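Local coordinates for capsid polyprotein (Turkey astrovirus 2, PDB 3TS3) that forms the dimeric projection (spike) domain on the surface of the astrovirus capsid, the P2 globular region of the capsid polyprotein, at residues Thr104-Ile109 against Ser161-Ile166; Leu135-Gly140 against Ala155-Thr160. All blocks are in the same frame, centred on the assembly; numbering follows the deposited sequence.

Contact 1 of 2, residues Thr104-Ile109 against Ser161-Ile166; sequences TLKQHI and SDEKYI
Tyr165 drives the outer end of its ring into the turn that follows helix 102-105, and Lys106 reaches back the other way to Glu163. The phenol oxygen lies against backbone: Tyr165 OH is 3.3 Å from Leu105 C and 3.2 Å from Lys106 N, but the angle at that N-H is too poor for a hydrogen bond, so this is packing. Three aliphatic side chains meet the same end. Leu105 CD2 comes within 3.8 Å of Tyr165 CE2 and Ile109 CG1 within 3.9 Å of it, both at an oblique slant, while Lys106 CG sits at the ring edge, near its plane. With CG beside the backbone N of Lys106 (chi1 -73°) and every later torsion extended, the lysine runs out straight and crosses the glutamate at about a right angle. Lys106 NZ makes a salt bridge with Glu163 OE1 at 2.9 Å, met nearly along the C-O axis. A water accepts from Lys106 NZ at 2.7 Å and donates to Glu163 O at 2.8 Å. Glu163 has a second deposited conformer, so the direct NZ-OE1 pair is less certain than this water link to the backbone. In the second shell, Tyr158 of the adjoining strand meets the Tyr165 ring with planes inclined and also touches Lys106, Ile109 and Glu163. Glu163 itself has positive phi and, together with Lys164, faces Arg159: a G1 beta bulge at the hairpin joining strands 153-159 and 164-171 of the spike's antiparallel sheet.

Contact 2 of 2, residues Leu135-Gly140 against Ala155-Thr160; sequences LNLAEG and ALFYRT
In the antiparallel sheet of the spike domain, Arg159 near the end of strand 153-159 hydrogen-bonds to the last carbonyl of helix 129-135, gripping Leu135 O side-on with two nitrogens. Both bonds go to the one oxygen: Arg159 NE to Leu135 O is 3.1 Å, with an N-H...O angle of 140°, and Arg159 NH2 to Leu135 O is 2.9 Å, at 150°. The acceptor lies at the guanidinium edge, in its plane; seen from the carbonyl, NE is slightly tilted from the plane and NH2 stands well above it. A bend at chi3 of Arg159, after an extended start, turns this edge to the helix end. Arg159 NH1, the remaining nitrogen, forms a salt bridge with Asp162 OD2, which holds the guanidinium at a second point and may partly offset its charge. Asn136, with positive phi, takes the chain out of the helix, and Asn136 O is 3.2 Å from Arg159 NE. Further along the loop, Asp141 supplies two acceptors: OD2 for Ala138 N and OD1 for Thr160 OG1, so a single carboxylate links both segments. The apolar part lies on Phe157, which also packs on Val143 and Phe168 within the sheet. Leu135 CD2 approaches the ring obliquely, 4.4 Å from Phe157 CE2. Leu137 crosses Phe157 at about a right angle, and Leu137 CD1 makes a CH-pi contact 3.5 Å from the Phe157 ring centroid, just 13° off the ring normal.

From the N terminus, the chain first passes through 104-109, which takes in the end of helix 102-105 and the turn after it, then through helix 129-135 and the loop 135-140, along strands 142-148 and 153-159, and round the turn into 161-166. Contact 1 closes the longer loop, with 51 residues between its segments; contact 2 closes one of 14 and is nested inside it. Their second segments are consecutive halves of one hairpin, paired by probable hydrogen bonds, Arg159 N to Lys164 O and Ile166 N to Phe157 O, both 2.8 Å. Contact 1 thus ties the turn after helix 102-105 to this hairpin, and contact 2 ties helix 129-135 to it.

Contact 1 of 2, residues Thr104-Ile109 against Ser161-Ile166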
loop_
_atom_site.group_PDB
_atom_site.type_symbol
_atom_site.label_atom_id
_atom_site.label_comp_id
_atom_site.label_asym_id
_atom_site.label_seq_id
_atom_site.Cartn_x
_atom_site.Cartn_y
_atom_site.Cartn_z
ATOM N N THR C 104 -3.956 -1.279 -17.318
ATOM C CA THR C 104 -4.151 -2.669 -17.730
ATOM C C THR C 104 -5.483 -3.237 -17.217
ATOM O O THR C 104 -6.110 -4.073 -17.849
ATOM C CB THR C 104 -2.965 -3.591 -17.375
ATOM O OG1 THR C 104 -2.883 -3.753 -15.964
ATOM C CG2 THR C 104 -1.651 -3.029 -17.905
ATOM N N LEU C 105 -5.908 -2.757 -16.061
ATOM C CA LEU C 105 -7.134 -3.236 -15.444
ATOM C C LEU C 105 -8.355 -2.902 -16.302
ATOM O O LEU C 105 -9.395 -3.517 -16.167
ATOM C CB LEU C 105 -7.279 -2.688 -14.027
ATOM C CG LEU C 105 -8.377 -3.306 -13.153
ATOM C CD1 LEU C 105 -8.233 -4.816 -13.011
ATOM C CD2 LEU C 105 -8.366 -2.629 -11.801
ATOM N N LYS C 106 -8.198 -1.947 -17.206
ATOM C CA LYS C 106 -9.305 -1.539 -18.071
ATOM C C LYS C 106 -9.727 -2.721 -18.933
ATOM O O LYS C 106 -10.853 -2.801 -19.383
ATOM C CB LYS C 106 -8.931 -0.346 -18.953
ATOM C CG LYS C 106 -8.830 0.969 -18.216
ATOM C CD LYS C 106 -8.547 2.131 -19.161
ATOM C CE LYS C 106 -8.445 3.437 -18.385
ATOM N NZ LYS C 106 -8.141 4.602 -19.264
ATOM N N GLN C 107 -8.799 -3.633 -19.157
ATOM C CA GLN C 107 -9.076 -4.828 -19.940
ATOM C C GLN C 107 -10.089 -5.737 -19.258
ATOM O O GLN C 107 -10.717 -6.566 -19.897
ATOM C CB GLN C 107 -7.797 -5.607 -20.210
ATOM C CG GLN C 107 -6.805 -4.873 -21.063
ATOM C CD GLN C 107 -5.413 -5.468 -20.979
ATOM O OE1 GLN C 107 -5.240 -6.682 -21.004
ATOM N NE2 GLN C 107 -4.417 -4.605 -20.888
ATOM N N HIS C 108 -10.184 -5.619 -17.944
ATOM C CA HIS C 108 -11.010 -6.526 -17.159
ATOM C C HIS C 108 -12.103 -5.894 -16.302
ATOM O O HIS C 108 -12.927 -6.601 -15.740
ATOM C CB HIS C 108 -10.087 -7.341 -16.254
ATOM C CG HIS C 108 -8.877 -7.858 -16.962
ATOM N ND1 HIS C 108 -8.924 -8.926 -17.829
ATOM C CD2 HIS C 108 -7.592 -7.433 -16.957
ATOM C CE1 HIS C 108 -7.717 -9.142 -18.320
ATOM N NE2 HIS C 108 -6.892 -8.249 -17.808
ATOM N N ILE C 109 -12.087 -4.576 -16.186
ATOM C CA ILE C 109 -12.968 -3.871 -15.263
ATOM C C ILE C 109 -14.447 -4.041 -15.598
ATOM O O ILE C 109 -15.287 -3.979 -14.722
ATOM C CB ILE C 109 -12.546 -2.393 -15.055
ATOM C CG1 ILE C 109 -13.233 -1.796 -13.827
ATOM C CG2 ILE C 109 -12.790 -1.560 -16.305
ATOM C CD1 ILE C 109 -12.875 -2.469 -12.528
ATOM N N SER C 161 -17.748 7.216 -17.780
ATOM C CA SER C 161 -17.864 8.457 -18.531
ATOM C C SER C 161 -16.537 9.191 -18.654
ATOM O O SER C 161 -16.259 9.782 -19.684
ATOM C CB SER C 161 -18.910 9.380 -17.906
ATOM O OG SER C 161 -18.565 9.740 -16.582
ATOM N N ASP C 162 -15.738 9.197 -17.593
ATOM C CA ASP C 162 -14.418 9.816 -17.664
ATOM C C ASP C 162 -13.246 8.846 -17.430
ATOM O O ASP C 162 -12.127 9.275 -17.216
ATOM C CB ASP C 162 -14.318 11.050 -16.765
ATOM C CG ASP C 162 -14.558 10.732 -15.318
ATOM O OD1 ASP C 162 -14.697 9.544 -15.011
ATOM O OD2 ASP C 162 -14.604 11.664 -14.498
ATOM N N GLU C 163 -13.523 7.548 -17.458
ATOM C CA GLU C 163 -12.516 6.479 -17.308
ATOM C C GLU C 163 -11.689 6.624 -16.068
ATOM O O GLU C 163 -10.487 6.400 -16.067
ATOM C CB GLU C 163 -11.642 6.367 -18.568
ATOM C CG GLU C 163 -12.457 6.081 -19.814
ATOM C CD GLU C 163 -11.615 5.715 -21.014
ATOM O OE1 GLU C 163 -10.457 5.278 -20.841
ATOM O OE2 GLU C 163 -12.131 5.846 -22.143
ATOM N N LYS C 164 -12.359 6.948 -14.972
ATOM C CA LYS C 164 -11.692 7.119 -13.690
ATOM C C LYS C 164 -12.072 6.035 -12.693
ATOM O O LYS C 164 -13.227 5.660 -12.585
ATOM C CB LYS C 164 -12.015 8.487 -13.080
ATOM C CG LYS C 164 -11.264 9.659 -13.687
ATOM C CD LYS C 164 -11.436 10.876 -12.799
ATOM C CE LYS C 164 -10.799 12.100 -13.400
ATOM N NZ LYS C 164 -11.033 13.288 -12.547
ATOM N N TYR C 165 -11.081 5.549 -11.960
ATOM C CA TYR C 165 -11.326 4.591 -10.896
ATOM C C TYR C 165 -11.521 5.412 -9.633
ATOM O O TYR C 165 -10.647 6.159 -9.226
ATOM C CB TYR C 165 -10.131 3.659 -10.719
ATOM C CG TYR C 165 -9.921 2.671 -11.841
ATOM C CD1 TYR C 165 -9.207 3.014 -12.974
ATOM C CD2 TYR C 165 -10.419 1.392 -11.748
ATOM C CE1 TYR C 165 -9.015 2.107 -13.984
ATOM C CE2 TYR C 165 -10.237 0.492 -12.741
ATOM C CZ TYR C 165 -9.523 0.852 -13.858
ATOM O OH TYR C 165 -9.344 -0.060 -14.847
ATOM N N ILE C 166 -12.694 5.275 -9.035
ATOM C CA ILE C 166 -13.051 6.078 -7.892
ATOM C C ILE C 166 -13.127 5.231 -6.641
ATOM O O ILE C 166 -13.899 4.298 -6.574
ATOM C CB ILE C 166 -14.427 6.725 -8.115
ATOM C CG1 ILE C 166 -14.408 7.567 -9.390
ATOM C CG2 ILE C 166 -14.840 7.544 -6.910
ATOM C CD1 ILE C 166 -13.439 8.723 -9.331
HETATM O O HOH W 1 -8.156 6.689 -17.505
#

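Contact 2 of 2, residues Leu135-Gly140 against Ala155-Thr160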
loop_
_atom_site.group_PDB
_atom_site.type_symbol
_atom_site.label_atom_id
_atom_site.label_comp_id
_atom_site.label_asym_id
_atom_site.label_seq_id
_atom_site.Cartn_x
_atom_site.Cartn_y
_atom_site.Cartn_z
ATOM N N LEU C 135 -20.801 11.670 -6.645
ATOM C CA LEU C 135 -20.239 10.444 -7.167
ATOM C C LEU C 135 -20.294 10.474 -8.684
ATOM O O LEU C 135 -19.392 9.973 -9.339
ATOM C CB LEU C 135 -20.958 9.226 -6.613
ATOM C CG LEU C 135 -20.493 8.847 -5.213
ATOM C CD1 LEU C 135 -21.417 7.807 -4.634
ATOM C CD2 LEU C 135 -19.060 8.351 -5.261
ATOM N N ASN C 136 -21.352 11.061 -9.236
ATOM C CA ASN C 136 -21.468 11.190 -10.684
ATOM C C ASN C 136 -21.302 9.868 -11.434
ATOM O O ASN C 136 -20.553 9.772 -12.388
ATOM C CB ASN C 136 -20.491 12.230 -11.212
ATOM C CG ASN C 136 -20.779 12.615 -12.641
ATOM O OD1 ASN C 136 -21.911 12.544 -13.090
ATOM N ND2 ASN C 136 -19.750 13.027 -13.358
ATOM N N LEU C 137 -22.024 8.861 -10.983
ATOM C CA LEU C 137 -21.968 7.545 -11.583
ATOM C C LEU C 137 -23.139 7.319 -12.522
ATOM O O LEU C 137 -24.140 8.023 -12.463
ATOM C CB LEU C 137 -21.954 6.468 -10.500
ATOM C CG LEU C 137 -20.768 6.447 -9.536
ATOM C CD1 LEU C 137 -21.081 5.597 -8.320
ATOM C CD2 LEU C 137 -19.488 5.979 -10.212
ATOM N N ALA C 138 -22.999 6.318 -13.376
ATOM C CA ALA C 138 -24.053 5.932 -14.292
ATOM C C ALA C 138 -24.478 4.532 -13.915
ATOM O O ALA C 138 -23.671 3.727 -13.496
ATOM C CB ALA C 138 -23.552 5.961 -15.725
ATOM N N GLU C 139 -25.756 4.237 -14.078
ATOM C CA GLU C 139 -26.236 2.919 -13.747
ATOM C C GLU C 139 -25.474 1.943 -14.627
ATOM O O GLU C 139 -25.304 2.165 -15.818
ATOM C CB GLU C 139 -27.747 2.827 -13.997
ATOM C CG GLU C 139 -28.353 1.506 -13.578
ATOM C CD GLU C 139 -29.837 1.397 -13.886
ATOM O OE1 GLU C 139 -30.369 2.261 -14.605
ATOM O OE2 GLU C 139 -30.462 0.422 -13.430
ATOM N N GLY C 140 -25.022 0.855 -14.022
ATOM C CA GLY C 140 -24.246 -0.147 -14.716
ATOM C C GLY C 140 -22.738 0.022 -14.648
ATOM O O GLY C 140 -22.024 -0.852 -15.091
ATOM N N ALA C 155 -16.089 0.975 -1.411
ATOM C CA ALA C 155 -16.375 0.595 -2.777
ATOM C C ALA C 155 -15.374 1.181 -3.749
ATOM O O ALA C 155 -14.965 2.313 -3.602
ATOM C CB ALA C 155 -17.775 1.034 -3.159
ATOM N N LEU C 156 -15.008 0.397 -4.757
ATOM C CA LEU C 156 -14.190 0.896 -5.849
ATOM C C LEU C 156 -15.084 0.905 -7.082
ATOM O O LEU C 156 -15.645 -0.117 -7.453
ATOM C CB LEU C 156 -12.971 0.003 -6.082
ATOM C CG LEU C 156 -12.068 0.316 -7.283
ATOM C CD1 LEU C 156 -11.386 1.659 -7.142
ATOM C CD2 LEU C 156 -11.036 -0.783 -7.457
ATOM N N PHE C 157 -15.213 2.071 -7.701
ATOM C CA PHE C 157 -16.039 2.219 -8.883
ATOM C C PHE C 157 -15.155 2.502 -10.084
ATOM O O PHE C 157 -14.059 3.017 -9.950
ATOM C CB PHE C 157 -16.972 3.430 -8.760
ATOM C CG PHE C 157 -17.996 3.346 -7.662
ATOM C CD1 PHE C 157 -19.164 2.628 -7.834
ATOM C CD2 PHE C 157 -17.828 4.057 -6.491
ATOM C CE1 PHE C 157 -20.113 2.579 -6.836
ATOM C CE2 PHE C 157 -18.774 4.015 -5.500
ATOM C CZ PHE C 157 -19.916 3.273 -5.673
ATOM N N TYR C 158 -15.659 2.170 -11.264
ATOM C CA TYR C 158 -15.054 2.643 -12.489
ATOM C C TYR C 158 -16.107 3.551 -13.108
ATOM O O TYR C 158 -17.148 3.081 -13.554
ATOM C CB TYR C 158 -14.693 1.493 -13.424
ATOM C CG TYR C 158 -13.965 1.934 -14.679
ATOM C CD1 TYR C 158 -12.745 2.564 -14.602
ATOM C CD2 TYR C 158 -14.497 1.701 -15.926
ATOM C CE1 TYR C 158 -12.078 2.969 -15.731
ATOM C CE2 TYR C 158 -13.837 2.100 -17.063
ATOM C CZ TYR C 158 -12.624 2.733 -16.964
ATOM O OH TYR C 158 -11.958 3.134 -18.098
ATOM N N ARG C 159 -15.827 4.852 -13.138
ATOM C CA ARG C 159 -16.761 5.801 -13.731
ATOM C C ARG C 159 -16.429 5.861 -15.211
ATOM O O ARG C 159 -15.515 6.547 -15.632
ATOM C CB ARG C 159 -16.628 7.182 -13.087
ATOM C CG ARG C 159 -17.676 8.191 -13.558
ATOM C CD ARG C 159 -17.344 9.630 -13.168
ATOM N NE ARG C 159 -17.410 9.872 -11.733
ATOM C CZ ARG C 159 -16.463 10.471 -11.022
ATOM N NH1 ARG C 159 -15.348 10.892 -11.602
ATOM N NH2 ARG C 159 -16.635 10.643 -9.723
ATOM N N THR C 160 -17.212 5.137 -15.992
ATOM C CA THR C 160 -16.959 4.945 -17.410
ATOM C C THR C 160 -16.951 6.244 -18.200
ATOM O O THR C 160 -16.214 6.368 -19.159
ATOM C CB THR C 160 -17.962 3.960 -18.040
ATOM O OG1 THR C 160 -19.284 4.483 -17.931
ATOM C CG2 THR C 160 -17.914 2.631 -17.327
#